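Local coordinates for 16S rRNA (adenine(1408)-N(1))-methyltransferase (Escherichia coli, PDB 3P2E), which methylates the N1 position of adenine 1408 in 16S rRNA of assembled 30S subunits, using S-adenosyl-L-methionine, and so confers resistance to various aminoglycosides, at residues 105-110 and 195-200; 189-194 and 201-206; 161-166 and 210-215. All coordinates share one frame; numbering follows the deposited sequence.

Contact 1. Residues 105-110 and 195-200. With SAH (S-adenosyl-L-homocysteine), chain C.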
loop_
_atom_site.group_PDB
_atom_site.type_symbol
_atom_site.label_atom_id
_atom_site.label_comp_id
_atom_site.label_asym_id
_atom_site.label_seq_id
_atom_site.Cartn_x
_atom_site.Cartn_y
_atom_site.Cartn_z
ATOM N N PHE A 105 -6.625 1.290 4.821
ATOM C CA PHE A 105 -8.067 1.038 4.819
ATOM C C PHE A 105 -8.425 -0.223 4.042
ATOM O O PHE A 105 -9.301 -0.200 3.169
ATOM C CB PHE A 105 -8.781 2.248 4.217
ATOM C CG PHE A 105 -8.253 3.562 4.719
ATOM C CD1 PHE A 105 -8.479 3.963 6.033
ATOM C CD2 PHE A 105 -7.486 4.373 3.893
ATOM C CE1 PHE A 105 -7.939 5.161 6.521
ATOM C CE2 PHE A 105 -6.941 5.571 4.364
ATOM C CZ PHE A 105 -7.170 5.963 5.687
ATOM N N PRO A 106 -7.756 -1.348 4.352
ATOM C CA PRO A 106 -8.052 -2.591 3.641
ATOM C C PRO A 106 -9.471 -3.086 3.897
ATOM O O PRO A 106 -10.114 -2.702 4.880
ATOM C CB PRO A 106 -6.994 -3.553 4.179
ATOM C CG PRO A 106 -6.832 -3.093 5.601
ATOM C CD PRO A 106 -6.788 -1.581 5.442
ATOM N N TRP A 107 -9.946 -3.943 3.003
ATOM C CA TRP A 107 -11.277 -4.519 3.115
ATOM C C TRP A 107 -11.184 -5.936 2.569
ATOM O O TRP A 107 -10.202 -6.294 1.923
ATOM C CB TRP A 107 -12.270 -3.694 2.294
ATOM C CG TRP A 107 -13.649 -3.626 2.873
ATOM C CD1 TRP A 107 -14.008 -3.097 4.082
ATOM C CD2 TRP A 107 -14.864 -4.050 2.246
ATOM N NE1 TRP A 107 -15.371 -3.163 4.242
ATOM C CE2 TRP A 107 -15.921 -3.744 3.131
ATOM C CE3 TRP A 107 -15.163 -4.660 1.019
ATOM C CZ2 TRP A 107 -17.259 -4.025 2.828
ATOM C CZ3 TRP A 107 -16.494 -4.939 0.719
ATOM C CH2 TRP A 107 -17.524 -4.620 1.622
ATOM N N GLY A 108 -12.191 -6.756 2.837
ATOM C CA GLY A 108 -12.144 -8.114 2.329
ATOM C C GLY A 108 -11.062 -8.970 2.959
ATOM O O GLY A 108 -10.730 -8.812 4.140
ATOM N N THR A 109 -10.494 -9.878 2.173
ATOM C CA THR A 109 -9.470 -10.771 2.697
ATOM C C THR A 109 -8.225 -10.046 3.206
ATOM O O THR A 109 -7.629 -10.467 4.192
ATOM C CB THR A 109 -9.052 -11.838 1.649
ATOM O OG1 THR A 109 -8.500 -11.202 0.491
ATOM C CG2 THR A 109 -10.258 -12.662 1.227
ATOM N N LEU A 110 -7.841 -8.950 2.558
ATOM C CA LEU A 110 -6.652 -8.220 2.989
ATOM C C LEU A 110 -6.823 -7.686 4.407
ATOM O O LEU A 110 -5.881 -7.711 5.207
ATOM C CB LEU A 110 -6.334 -7.067 2.027
ATOM C CG LEU A 110 -5.018 -6.323 2.287
ATOM C CD1 LEU A 110 -3.858 -7.310 2.339
ATOM C CD2 LEU A 110 -4.792 -5.283 1.188
ATOM N N SER A 195 -8.615 8.774 -2.276
ATOM C CA SER A 195 -9.434 7.701 -2.840
ATOM C C SER A 195 -10.897 7.932 -2.467
ATOM O O SER A 195 -11.201 8.509 -1.420
ATOM C CB SER A 195 -8.968 6.318 -2.356
ATOM O OG SER A 195 -9.514 5.974 -1.096
ATOM N N LEU A 196 -11.804 7.500 -3.336
ATOM C CA LEU A 196 -13.226 7.684 -3.086
ATOM C C LEU A 196 -13.619 6.951 -1.804
ATOM O O LEU A 196 -14.449 7.425 -1.035
ATOM C CB LEU A 196 -14.042 7.159 -4.271
ATOM C CG LEU A 196 -13.567 7.578 -5.668
ATOM C CD1 LEU A 196 -14.531 7.046 -6.717
ATOM C CD2 LEU A 196 -13.467 9.092 -5.752
ATOM N N TRP A 197 -13.009 5.791 -1.589
ATOM C CA TRP A 197 -13.259 4.972 -0.407
ATOM C C TRP A 197 -12.835 5.714 0.860
ATOM O O TRP A 197 -13.581 5.764 1.839
ATOM C CB TRP A 197 -12.486 3.653 -0.558
ATOM C CG TRP A 197 -12.403 2.746 0.656
ATOM C CD1 TRP A 197 -11.257 2.297 1.255
ATOM C CD2 TRP A 197 -13.486 2.080 1.321
ATOM N NE1 TRP A 197 -11.559 1.385 2.240
ATOM C CE2 TRP A 197 -12.917 1.232 2.303
ATOM C CE3 TRP A 197 -14.881 2.109 1.180
ATOM C CZ2 TRP A 197 -13.696 0.421 3.138
ATOM C CZ3 TRP A 197 -15.657 1.300 2.011
ATOM C CH2 TRP A 197 -15.059 0.467 2.979
ATOM N N ALA A 198 -11.640 6.294 0.845
ATOM C CA ALA A 198 -11.163 7.019 2.020
ATOM C C ALA A 198 -12.059 8.214 2.327
ATOM O O ALA A 198 -12.330 8.512 3.493
ATOM C CB ALA A 198 -9.723 7.482 1.808
ATOM N N LYS A 199 -12.509 8.903 1.284
ATOM C CA LYS A 199 -13.381 10.061 1.465
ATOM C C LYS A 199 -14.697 9.620 2.101
ATOM O O LYS A 199 -15.214 10.288 2.995
ATOM C CB LYS A 199 -13.642 10.746 0.120
ATOM C CG LYS A 199 -12.435 11.491 -0.446
ATOM C CD LYS A 199 -12.101 12.720 0.389
ATOM C CE LYS A 199 -10.872 13.449 -0.146
ATOM N NZ LYS A 199 -11.010 13.789 -1.588
ATOM N N ARG A 200 -15.236 8.493 1.646
ATOM C CA ARG A 200 -16.475 7.981 2.222
ATOM C C ARG A 200 -16.279 7.685 3.702
ATOM O O ARG A 200 -17.124 8.031 4.529
ATOM C CB ARG A 200 -16.921 6.701 1.508
ATOM C CG ARG A 200 -17.710 6.945 0.230
ATOM C CD ARG A 200 -17.951 5.647 -0.517
ATOM N NE ARG A 200 -18.496 4.593 0.339
ATOM C CZ ARG A 200 -18.484 3.302 0.021
ATOM N NH1 ARG A 200 -17.950 2.910 -1.127
ATOM N NH2 ARG A 200 -19.005 2.400 0.843
HETATM N N SAH C . -6.095 1.332 -0.119
HETATM C CA SAH C . -7.321 1.563 -0.679
HETATM C CB SAH C . -8.302 0.460 -0.274
HETATM C CG SAH C . -9.542 0.271 -1.096
HETATM S SD SAH C . -10.653 -1.009 -0.614
HETATM C C SAH C . -7.785 3.041 -0.321
HETATM O O SAH C . -8.474 3.377 -1.188
HETATM O OXT SAH C . -7.489 3.622 0.624
HETATM C "C5'" SAH C . -9.789 -2.551 -0.289
HETATM C "C4'" SAH C . -8.867 -2.882 -1.553
HETATM O "O4'" SAH C . -8.137 -4.027 -1.095
HETATM C "C3'" SAH C . -9.611 -3.273 -2.813
HETATM O "O3'" SAH C . -9.210 -2.425 -3.936
HETATM C "C2'" SAH C . -9.293 -4.803 -2.993
HETATM O "O2'" SAH C . -9.217 -5.271 -4.322
HETATM C "C1'" SAH C . -7.964 -4.944 -2.221
HETATM N N9 SAH C . -7.700 -6.341 -1.694
HETATM C C8 SAH C . -8.595 -7.157 -0.987
HETATM N N7 SAH C . -8.092 -8.348 -0.713
HETATM C C5 SAH C . -6.783 -8.261 -1.295
HETATM C C6 SAH C . -5.781 -9.291 -1.297
HETATM N N6 SAH C . -5.984 -10.501 -0.723
HETATM N N1 SAH C . -4.604 -8.933 -1.933
HETATM C C2 SAH C . -4.403 -7.679 -2.522
HETATM N N3 SAH C . -5.382 -6.689 -2.514
HETATM C C4 SAH C . -6.537 -7.074 -1.878
#

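Contact 2. Residues 189-194 and 201-206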
loop_
_atom_site.group_PDB
_atom_site.type_symbol
_atom_site.label_atom_id
_atom_site.label_comp_id
_atom_site.label_asym_id
_atom_site.label_seq_id
_atom_site.Cartn_x
_atom_site.Cartn_y
_atom_site.Cartn_z
ATOM N N TYR A 189 -8.222 13.182 10.146
ATOM C CA TYR A 189 -6.962 12.688 9.612
ATOM C C TYR A 189 -7.130 11.985 8.261
ATOM O O TYR A 189 -6.281 12.095 7.373
ATOM C CB TYR A 189 -6.318 11.706 10.589
ATOM C CG TYR A 189 -5.052 11.123 10.037
ATOM C CD1 TYR A 189 -3.874 11.869 10.023
ATOM C CD2 TYR A 189 -5.045 9.864 9.435
ATOM C CE1 TYR A 189 -2.726 11.385 9.420
ATOM C CE2 TYR A 189 -3.895 9.368 8.823
ATOM C CZ TYR A 189 -2.744 10.137 8.818
ATOM O OH TYR A 189 -1.613 9.683 8.190
ATOM N N VAL A 190 -8.227 11.251 8.119
ATOM C CA VAL A 190 -8.493 10.508 6.895
ATOM C C VAL A 190 -8.931 11.405 5.740
ATOM O O VAL A 190 -8.831 11.020 4.575
ATOM C CB VAL A 190 -9.556 9.414 7.160
ATOM C CG1 VAL A 190 -9.826 8.607 5.895
ATOM C CG2 VAL A 190 -9.065 8.502 8.290
ATOM N N LYS A 191 -9.390 12.612 6.062
ATOM C CA LYS A 191 -9.838 13.545 5.035
ATOM C C LYS A 191 -8.731 13.969 4.078
ATOM O O LYS A 191 -9.006 14.560 3.032
ATOM C CB LYS A 191 -10.465 14.784 5.681
ATOM C CG LYS A 191 -11.773 14.494 6.402
ATOM C CD LYS A 191 -12.437 15.775 6.894
ATOM C CE LYS A 191 -13.755 15.471 7.592
ATOM N NZ LYS A 191 -14.442 16.704 8.053
ATOM N N GLN A 192 -7.487 13.650 4.425
ATOM C CA GLN A 192 -6.349 14.015 3.587
ATOM C C GLN A 192 -6.126 13.050 2.427
ATOM O O GLN A 192 -5.398 13.368 1.483
ATOM C CB GLN A 192 -5.077 14.092 4.429
ATOM C CG GLN A 192 -4.490 12.749 4.807
ATOM C CD GLN A 192 -3.364 12.884 5.807
ATOM O OE1 GLN A 192 -3.584 13.294 6.948
ATOM N NE2 GLN A 192 -2.147 12.549 5.384
ATOM N N PHE A 193 -6.747 11.874 2.494
ATOM C CA PHE A 193 -6.594 10.879 1.434
ATOM C C PHE A 193 -7.571 11.163 0.299
ATOM O O PHE A 193 -8.683 11.630 0.533
ATOM C CB PHE A 193 -6.809 9.475 2.004
ATOM C CG PHE A 193 -5.742 9.056 2.973
ATOM C CD1 PHE A 193 -4.547 8.509 2.518
ATOM C CD2 PHE A 193 -5.908 9.258 4.340
ATOM C CE1 PHE A 193 -3.525 8.173 3.411
ATOM C CE2 PHE A 193 -4.894 8.927 5.239
ATOM C CZ PHE A 193 -3.701 8.387 4.774
ATOM N N ASN A 194 -7.153 10.872 -0.929
ATOM C CA ASN A 194 -7.976 11.149 -2.103
ATOM C C ASN A 194 -8.830 10.021 -2.686
ATOM O O ASN A 194 -9.687 10.289 -3.527
ATOM C CB ASN A 194 -7.101 11.722 -3.224
ATOM C CG ASN A 194 -6.662 13.152 -2.958
ATOM O OD1 ASN A 194 -5.934 13.747 -3.755
ATOM N ND2 ASN A 194 -7.104 13.713 -1.837
ATOM N N LEU A 201 -15.161 7.046 4.041
ATOM C CA LEU A 201 -14.895 6.713 5.438
ATOM C C LEU A 201 -14.697 7.961 6.291
ATOM O O LEU A 201 -15.129 8.016 7.441
ATOM C CB LEU A 201 -13.659 5.820 5.553
ATOM C CG LEU A 201 -13.720 4.420 4.930
ATOM C CD1 LEU A 201 -12.338 3.775 4.994
ATOM C CD2 LEU A 201 -14.747 3.560 5.666
ATOM N N ALA A 202 -14.041 8.963 5.721
ATOM C CA ALA A 202 -13.782 10.205 6.436
ATOM C C ALA A 202 -15.021 11.076 6.602
ATOM O O ALA A 202 -15.221 11.679 7.656
ATOM C CB ALA A 202 -12.701 11.001 5.719
ATOM N N PHE A 203 -15.854 11.134 5.567
ATOM C CA PHE A 203 -17.040 11.989 5.600
ATOM C C PHE A 203 -18.293 11.402 6.249
ATOM O O PHE A 203 -19.233 12.138 6.535
ATOM C CB PHE A 203 -17.407 12.450 4.181
ATOM C CG PHE A 203 -16.376 13.328 3.521
ATOM C CD1 PHE A 203 -15.507 14.113 4.274
ATOM C CD2 PHE A 203 -16.304 13.398 2.130
ATOM C CE1 PHE A 203 -14.580 14.956 3.650
ATOM C CE2 PHE A 203 -15.384 14.239 1.498
ATOM C CZ PHE A 203 -14.521 15.019 2.259
ATOM N N GLY A 204 -18.311 10.092 6.473
ATOM C CA GLY A 204 -19.478 9.463 7.072
ATOM C C GLY A 204 -19.571 9.592 8.583
ATOM O O GLY A 204 -19.189 10.612 9.156
ATOM N N ARG A 205 -20.086 8.552 9.233
ATOM C CA ARG A 205 -20.216 8.565 10.683
ATOM C C ARG A 205 -18.834 8.617 11.320
ATOM O O ARG A 205 -17.830 8.276 10.682
ATOM C CB ARG A 205 -20.933 7.305 11.182
ATOM C CG ARG A 205 -22.361 7.093 10.679
ATOM C CD ARG A 205 -23.063 6.063 11.563
ATOM N NE ARG A 205 -24.438 5.767 11.161
ATOM C CZ ARG A 205 -24.785 4.801 10.316
ATOM N NH1 ARG A 205 -23.858 4.026 9.769
ATOM N NH2 ARG A 205 -26.064 4.596 10.028
ATOM N N LYS A 206 -18.780 9.050 12.576
ATOM C CA LYS A 206 -17.515 9.096 13.298
ATOM C C LYS A 206 -17.027 7.654 13.383
ATOM O O LYS A 206 -17.787 6.758 13.751
ATOM C CB LYS A 206 -17.720 9.650 14.709
ATOM C CG LYS A 206 -16.493 9.513 15.603
ATOM C CD LYS A 206 -16.740 10.099 16.981
ATOM C CE LYS A 206 -15.506 9.972 17.863
ATOM N NZ LYS A 206 -15.739 10.537 19.224
#

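Contact 3. Residues 161-166 and 210-215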
loop_
_atom_site.group_PDB
_atom_site.type_symbol
_atom_site.label_atom_id
_atom_site.label_comp_id
_atom_site.label_asym_id
_atom_site.label_seq_id
_atom_site.Cartn_x
_atom_site.Cartn_y
_atom_site.Cartn_z
ATOM N N ALA A 161 -6.086 -1.261 22.110
ATOM C CA ALA A 161 -5.615 -2.279 23.044
ATOM C C ALA A 161 -5.256 -3.568 22.316
ATOM O O ALA A 161 -4.245 -4.202 22.619
ATOM C CB ALA A 161 -6.681 -2.554 24.098
ATOM N N TYR A 162 -6.090 -3.961 21.363
ATOM C CA TYR A 162 -5.831 -5.176 20.603
ATOM C C TYR A 162 -4.489 -5.082 19.883
ATOM O O TYR A 162 -3.641 -5.971 20.001
ATOM C CB TYR A 162 -6.936 -5.413 19.573
ATOM C CG TYR A 162 -6.656 -6.604 18.684
ATOM C CD1 TYR A 162 -6.599 -7.892 19.214
ATOM C CD2 TYR A 162 -6.418 -6.440 17.319
ATOM C CE1 TYR A 162 -6.310 -8.990 18.409
ATOM C CE2 TYR A 162 -6.127 -7.534 16.503
ATOM C CZ TYR A 162 -6.077 -8.803 17.056
ATOM O OH TYR A 162 -5.799 -9.889 16.261
ATOM N N PHE A 163 -4.298 -3.998 19.138
ATOM C CA PHE A 163 -3.063 -3.801 18.394
ATOM C C PHE A 163 -1.848 -3.597 19.295
ATOM O O PHE A 163 -0.712 -3.771 18.856
ATOM C CB PHE A 163 -3.224 -2.626 17.421
ATOM C CG PHE A 163 -4.207 -2.899 16.314
ATOM C CD1 PHE A 163 -4.003 -3.963 15.439
ATOM C CD2 PHE A 163 -5.342 -2.111 16.158
ATOM C CE1 PHE A 163 -4.917 -4.239 14.423
ATOM C CE2 PHE A 163 -6.261 -2.377 15.148
ATOM C CZ PHE A 163 -6.050 -3.444 14.278
ATOM N N LEU A 164 -2.091 -3.244 20.555
ATOM C CA LEU A 164 -1.013 -3.037 21.520
ATOM C C LEU A 164 -0.719 -4.301 22.326
ATOM O O LEU A 164 0.252 -4.347 23.079
ATOM C CB LEU A 164 -1.375 -1.909 22.492
ATOM C CG LEU A 164 -1.266 -0.462 22.005
ATOM C CD1 LEU A 164 -1.864 0.468 23.042
ATOM C CD2 LEU A 164 0.192 -0.113 21.751
ATOM N N SER A 165 -1.553 -5.324 22.170
ATOM C CA SER A 165 -1.369 -6.566 22.916
ATOM C C SER A 165 -0.079 -7.291 22.552
ATOM O O SER A 165 0.407 -7.201 21.422
ATOM C CB SER A 165 -2.568 -7.502 22.706
ATOM O OG SER A 165 -2.652 -7.970 21.369
ATOM N N GLU A 166 0.476 -8.008 23.522
ATOM C CA GLU A 166 1.705 -8.756 23.312
ATOM C C GLU A 166 1.518 -9.831 22.246
ATOM O O GLU A 166 2.421 -10.089 21.452
ATOM C CB GLU A 166 2.161 -9.403 24.623
ATOM C CG GLU A 166 2.364 -8.416 25.765
ATOM C CD GLU A 166 3.344 -7.311 25.418
ATOM O OE1 GLU A 166 4.506 -7.628 25.084
ATOM O OE2 GLU A 166 2.953 -6.127 25.481
ATOM N N PHE A 210 -7.019 2.932 13.107
ATOM C CA PHE A 210 -5.835 2.539 13.855
ATOM C C PHE A 210 -4.640 2.360 12.944
ATOM O O PHE A 210 -4.730 1.692 11.914
ATOM C CB PHE A 210 -6.103 1.229 14.600
ATOM C CG PHE A 210 -7.253 1.309 15.553
ATOM C CD1 PHE A 210 -7.105 1.933 16.790
ATOM C CD2 PHE A 210 -8.500 0.808 15.195
ATOM C CE1 PHE A 210 -8.189 2.059 17.655
ATOM C CE2 PHE A 210 -9.588 0.931 16.053
ATOM C CZ PHE A 210 -9.431 1.557 17.283
ATOM N N ARG A 211 -3.521 2.969 13.314
ATOM C CA ARG A 211 -2.316 2.820 12.519
ATOM C C ARG A 211 -1.272 2.072 13.315
ATOM O O ARG A 211 -0.856 2.524 14.379
ATOM C CB ARG A 211 -1.733 4.171 12.104
ATOM C CG ARG A 211 -0.403 4.040 11.343
ATOM C CD ARG A 211 0.107 5.388 10.867
ATOM N NE ARG A 211 0.473 6.250 11.987
ATOM C CZ ARG A 211 0.486 7.578 11.932
ATOM N NH1 ARG A 211 0.146 8.200 10.812
ATOM N NH2 ARG A 211 0.847 8.284 12.997
ATOM N N VAL A 212 -0.876 0.914 12.804
ATOM C CA VAL A 212 0.170 0.119 13.424
ATOM C C VAL A 212 1.343 0.349 12.479
ATOM O O VAL A 212 1.258 0.054 11.291
ATOM C CB VAL A 212 -0.196 -1.381 13.460
ATOM C CG1 VAL A 212 0.993 -2.200 13.929
ATOM C CG2 VAL A 212 -1.369 -1.601 14.401
ATOM N N SER A 213 2.433 0.905 12.998
ATOM C CA SER A 213 3.582 1.183 12.151
ATOM C C SER A 213 4.864 0.722 12.817
ATOM O O SER A 213 4.886 0.467 14.023
ATOM C CB SER A 213 3.657 2.683 11.845
ATOM O OG SER A 213 3.716 3.453 13.033
ATOM N N GLY A 214 5.926 0.615 12.028
ATOM C CA GLY A 214 7.200 0.174 12.566
ATOM C C GLY A 214 8.197 -0.123 11.468
ATOM O O GLY A 214 8.130 0.464 10.388
ATOM N N HIS A 215 9.133 -1.031 11.736
ATOM C CA HIS A 215 10.136 -1.390 10.743
ATOM C C HIS A 215 10.083 -2.878 10.446
ATOM O O HIS A 215 9.563 -3.657 11.241
ATOM C CB HIS A 215 11.547 -0.997 11.216
ATOM C CG HIS A 215 11.969 -1.645 12.500
ATOM N ND1 HIS A 215 11.462 -1.273 13.726
ATOM C CD2 HIS A 215 12.870 -2.626 12.749
ATOM C CE1 HIS A 215 12.033 -1.992 14.675
ATOM N NE2 HIS A 215 12.893 -2.822 14.108
#

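Contact 1. Residues 105-110 and 195-200
W197 reaches across to the backbone of F105 and pins its carbonyl: the indole NE1 lies 2.9 Å from F105 O, the N-H...O angle is 155°, and the donor lies in the carbonyl plane, on a lone pair of F105 O. That oxygen also lies near the indole plane, which helps set how the ring is turned. With chi1 at 170°, CG of W197 is anti to the backbone N and the indole swings out from helix 196-203 toward the bound S-adenosyl-L-homocysteine, whose sulfur SD sits 3.7 Å above one indole face, toward the rim. This is the tight side. F105 CB packs 3.5 Å from W197 NE1, and the F105 ring meets A198 CB farther along while turning its edge to the ligand carboxylate atom OXT. S195, the N-cap of the helix, does double duty: its OG accepts from A198 N and donates to ligand atom O at 2.8 Å. At the other end of the ligand, the adenine N6 donates almost straight to T109 OG1. The looser side is toward solvent, where exposed W107 offers a face to the edge of W197 in a T-shaped pair, centroids 5.0 Å apart and planes at 67°. The two segments thus belong to the cofactor site, which here holds the demethylated product. F105 follows strand 98-104 and shares backbone bonds with V138 of the neighbouring strand 133-139, while the start of helix 196-203 is tied through S195 N to N38 of helix 37-44 and through L196 N to D35.

Contact 2. Residues 189-194 and 201-206
V190, which packs against A202, also takes part in a backbone bond: its O accepts from F193 N at 3.1 Å, closing a type I beta turn as the chain leaves helix 187-190. The turn brings V190 and K191 alongside the end of helix 196-203, and between the segments themselves the contact is made by carbon. A202 points its CB into the angle between the two residues, 3.7 Å from V190 CG1 and equally 3.7 Å from K191 CG; the backbone K191 N is close as well. At V190, CG1 is anti to the backbone N (chi1 -179°), which carries this methyl to the alanine. Farther out, the K191 chain is extended beyond CG and runs past the F203 ring. Its CE lies at the ring edge, near the plane, 4.0 Å from F203 CD1, while CG and CD approach F203 CE1. Both K191 and F203 are exposed, so the aliphatic part of the lysine covers a ring rim at the surface, whereas V190 and A202 are buried beneath. The contact sets the end of the short helix 187-190 against the last turn of helix 196-203. On the inner side V190 and L201 both rest on F105 and on F209 of strand 209-215, while F193 and N194 lean against helix 37-44.

Contact 3. Residues 161-166 and 210-215
F163 drops its ring from helix 160-164 onto strand 209-215, at V212 and F210, in the seven-stranded Rossmann-like sheet of a class I methyltransferase. The strand order, 3-2-1-4-5-7-6, puts this antiparallel strand between 133-139 and 178-185, and the helix covers one face of the sheet there. F163 gives up the most surface. Its CG is anti to the carbonyl carbon (chi1 -67°), which sends the ring toward the strand, and the two strand residues take different parts of it. V212 brings a single methyl, CG2, to the root of the phenyl, 3.7 Å from F163 CG and much the same from CB and CD1. F210 meets the CD2-CE2 flank, on the same side of the ring plane, its CB 3.7 Å from F163 CE2. The two phenyl rings meet obliquely, with centroids 5.7 Å apart and planes at 48°. All three residues are buried and join through carbon alone. Y168, of the next helix, adds an edge-to-face partner to F163, and T139 of strand 133-139 also touches it. At the junction with helix 166-175, S165 reaches back to Y162 O of helix 160-164 with both its N and, at 2.6 Å, its OG.

In the fold
Contacts 1 and 2 share helix 196-203 and touch one another: A198 CB packs on F193 CB, and V190 CG1 lies on the F105 ring, so the turn of contact 2 lies behind F105. Contact 3, on strand 209-215 next to the edge strand 178-185, is clear of contact 1, about 19 Å away between centres, but brushes contact 2 where Y189 OH lies 3.5 Å from R211 NH1. Contacts 2 and 3 are both apolar across their segments; contact 3 is wholly buried, whereas contact 2 runs out to the surface. Contact 1 is partly buried and mixes an indole hydrogen bond, aromatic edges and ligand bonds, as befits a binding pocket.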